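Long-range contact in tegumental protein 20.8 kDa (Clonorchis sinensis, PDB 5X2D), which probably binds calcium as a whole protein of the liver fluke tegument, this chain being only its dynein-light-chain-like domain: residues Y67-T72 against A87-Q92. Sequence-based numbering, arbitrary orientation.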
loop_
_atom_site.group_PDB
_atom_site.type_symbol
_atom_site.label_atom_id
_atom_site.label_comp_id
_atom_site.label_asym_id
_atom_site.label_seq_id
_atom_site.Cartn_x
_atom_site.Cartn_y
_atom_site.Cartn_z
ATOM N N TYR A 67 5.598 -0.417 -7.682
ATOM C CA TYR A 67 5.287 0.576 -6.646
ATOM C C TYR A 67 6.478 1.144 -5.880
ATOM O O TYR A 67 7.601 0.635 -5.977
ATOM C CB TYR A 67 4.266 0.003 -5.664
ATOM C CG TYR A 67 4.724 -1.130 -4.781
ATOM C CD1 TYR A 67 5.429 -0.881 -3.606
ATOM C CD2 TYR A 67 4.367 -2.440 -5.062
ATOM C CE1 TYR A 67 5.809 -1.903 -2.782
ATOM C CE2 TYR A 67 4.750 -3.477 -4.242
ATOM C CZ TYR A 67 5.466 -3.197 -3.099
ATOM O OH TYR A 67 5.865 -4.210 -2.261
ATOM N N TRP A 68 6.230 2.278 -5.226
ATOM C CA TRP A 68 7.231 2.984 -4.422
ATOM C C TRP A 68 6.726 3.504 -3.064
ATOM O O TRP A 68 5.888 4.401 -3.031
ATOM C CB TRP A 68 7.786 4.165 -5.231
ATOM C CG TRP A 68 8.608 3.757 -6.427
ATOM C CD1 TRP A 68 9.949 3.673 -6.481
ATOM C CD2 TRP A 68 8.120 3.393 -7.726
ATOM N NE1 TRP A 68 10.352 3.264 -7.731
ATOM C CE2 TRP A 68 9.255 3.087 -8.514
ATOM C CE3 TRP A 68 6.851 3.300 -8.311
ATOM C CZ2 TRP A 68 9.150 2.695 -9.849
ATOM C CZ3 TRP A 68 6.748 2.897 -9.646
ATOM C CH2 TRP A 68 7.894 2.605 -10.398
ATOM N N ILE A 69 7.239 2.985 -1.948
ATOM C CA ILE A 69 6.851 3.515 -0.629
ATOM C C ILE A 69 7.954 4.312 0.056
ATOM O O ILE A 69 9.116 3.935 -0.005
ATOM C CB ILE A 69 6.410 2.411 0.355
ATOM C CG1 ILE A 69 5.426 1.446 -0.301
ATOM C CG2 ILE A 69 5.729 3.027 1.592
ATOM C CD1 ILE A 69 4.611 0.638 0.729
ATOM N N THR A 70 7.585 5.394 0.741
ATOM C CA THR A 70 8.548 6.117 1.565
ATOM C C THR A 70 9.017 5.176 2.655
ATOM O O THR A 70 8.318 4.227 3.005
ATOM C CB THR A 70 7.955 7.368 2.231
ATOM O OG1 THR A 70 6.926 6.989 3.153
ATOM C CG2 THR A 70 7.398 8.305 1.187
ATOM N N GLN A 71 10.190 5.412 3.206
ATOM C CA GLN A 71 10.587 4.555 4.295
ATOM C C GLN A 71 10.366 5.268 5.623
ATOM O O GLN A 71 10.613 6.468 5.787
ATOM C CB GLN A 71 12.024 4.080 4.134
ATOM C CG GLN A 71 13.030 5.164 3.951
ATOM C CD GLN A 71 14.427 4.589 3.757
ATOM O OE1 GLN A 71 14.750 3.515 4.277
ATOM N NE2 GLN A 71 15.248 5.281 2.984
ATOM N N THR A 72 9.813 4.515 6.551
ATOM C CA THR A 72 9.354 5.088 7.787
ATOM C C THR A 72 9.384 3.982 8.796
ATOM O O THR A 72 9.603 2.828 8.430
ATOM C CB THR A 72 7.929 5.622 7.659
ATOM O OG1 THR A 72 7.592 6.345 8.839
ATOM C CG2 THR A 72 6.977 4.466 7.493
ATOM N N ALA A 87 2.286 -8.711 -6.601
ATOM C CA ALA A 87 2.829 -8.480 -5.260
ATOM C C ALA A 87 1.769 -8.580 -4.188
ATOM O O ALA A 87 0.619 -8.179 -4.390
ATOM C CB ALA A 87 3.515 -7.117 -5.178
ATOM N N TYR A 88 2.190 -9.084 -3.031
ATOM C CA TYR A 88 1.331 -9.228 -1.871
ATOM C C TYR A 88 1.956 -8.520 -0.681
ATOM O O TYR A 88 3.092 -8.809 -0.301
ATOM C CB TYR A 88 1.090 -10.712 -1.561
ATOM C CG TYR A 88 0.353 -11.424 -2.673
ATOM C CD1 TYR A 88 1.039 -11.964 -3.754
ATOM C CD2 TYR A 88 -1.041 -11.514 -2.668
ATOM C CE1 TYR A 88 0.368 -12.598 -4.780
ATOM C CE2 TYR A 88 -1.722 -12.144 -3.695
ATOM C CZ TYR A 88 -1.011 -12.685 -4.750
ATOM O OH TYR A 88 -1.679 -13.313 -5.786
ATOM N N LEU A 89 1.228 -7.577 -0.100
ATOM C CA LEU A 89 1.726 -6.854 1.062
ATOM C C LEU A 89 0.925 -7.220 2.319
ATOM O O LEU A 89 -0.316 -7.118 2.334
ATOM C CB LEU A 89 1.677 -5.334 0.825
ATOM C CG LEU A 89 2.721 -4.750 -0.128
ATOM C CD1 LEU A 89 2.215 -4.853 -1.533
ATOM C CD2 LEU A 89 3.087 -3.314 0.199
ATOM N N PHE A 90 1.624 -7.659 3.363
ATOM C CA PHE A 90 0.973 -7.920 4.643
ATOM C C PHE A 90 1.455 -6.949 5.710
ATOM O O PHE A 90 2.663 -6.704 5.837
ATOM C CB PHE A 90 1.205 -9.360 5.100
ATOM C CG PHE A 90 0.532 -10.383 4.223
ATOM C CD1 PHE A 90 1.033 -10.668 2.943
ATOM C CD2 PHE A 90 -0.612 -11.047 4.656
ATOM C CE1 PHE A 90 0.419 -11.615 2.123
ATOM C CE2 PHE A 90 -1.239 -11.993 3.843
ATOM C CZ PHE A 90 -0.722 -12.277 2.570
ATOM N N TRP A 91 0.494 -6.395 6.451
ATOM C CA TRP A 91 0.736 -5.565 7.626
ATOM C C TRP A 91 -0.165 -6.011 8.750
ATOM O O TRP A 91 -1.379 -5.915 8.626
ATOM C CB TRP A 91 0.408 -4.090 7.384
ATOM C CG TRP A 91 1.225 -3.344 6.410
ATOM C CD1 TRP A 91 2.559 -3.079 6.486
ATOM C CD2 TRP A 91 0.750 -2.697 5.223
ATOM N NE1 TRP A 91 2.952 -2.324 5.406
ATOM C CE2 TRP A 91 1.860 -2.077 4.615
ATOM C CE3 TRP A 91 -0.505 -2.588 4.613
ATOM C CZ2 TRP A 91 1.756 -1.362 3.427
ATOM C CZ3 TRP A 91 -0.605 -1.880 3.438
ATOM C CH2 TRP A 91 0.519 -1.271 2.862
ATOM N N GLN A 92 0.401 -6.394 9.881
ATOM C CA GLN A 92 -0.408 -6.557 11.070
ATOM C C GLN A 92 -0.670 -5.159 11.620
ATOM O O GLN A 92 0.251 -4.414 11.847
ATOM C CB GLN A 92 0.318 -7.434 12.058
ATOM C CG GLN A 92 -0.359 -7.612 13.372
ATOM C CD GLN A 92 0.469 -8.479 14.291
ATOM O OE1 GLN A 92 1.696 -8.303 14.404
ATOM N NE2 GLN A 92 -0.180 -9.453 14.920
#
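Strand 67-69 passes over one face of strand 87-92, the two running nearly parallel (23°) with their axes 11.6 Å apart, too far for backbone pairing, so side chains alone bridge the gap. Tyr67 is long enough to span it. With CG between its backbone N and carbonyl carbon (chi1 68°), the ring reaches across to Ala87 and Leu89. Ala87, small enough to leave room for the ring, sets its CB against the ring edge, near the plane, 4.0 Å from Tyr67 CE2. Leu89 comes from the opposite direction, and its fork faces the hydroxyl from one side, CD1 and CD2 both 3.8 Å from Tyr67 OH. That hydroxyl, beside the Leu89 methyls, is satisfied by a hydrogen bond to Gln80 OE1 on the adjoining strand 78-83. Branched Leu89 also serves Ile69, whose slender CD1 lies 4.3 Å from Leu89 CD2 and 4.4 Å from Trp91 CZ2, at the apolar edge of the flat indole. Beyond this apolar layer, residues 67-69 pair antiparallel with a strand of the second subunit, while strand 87-92 lies inside its own chain's sheet between 78-83 and 58-63. Such a strand, reaching out to complete a partner's sheet, is consistent with the strand-swapped dimer of dynein light chains.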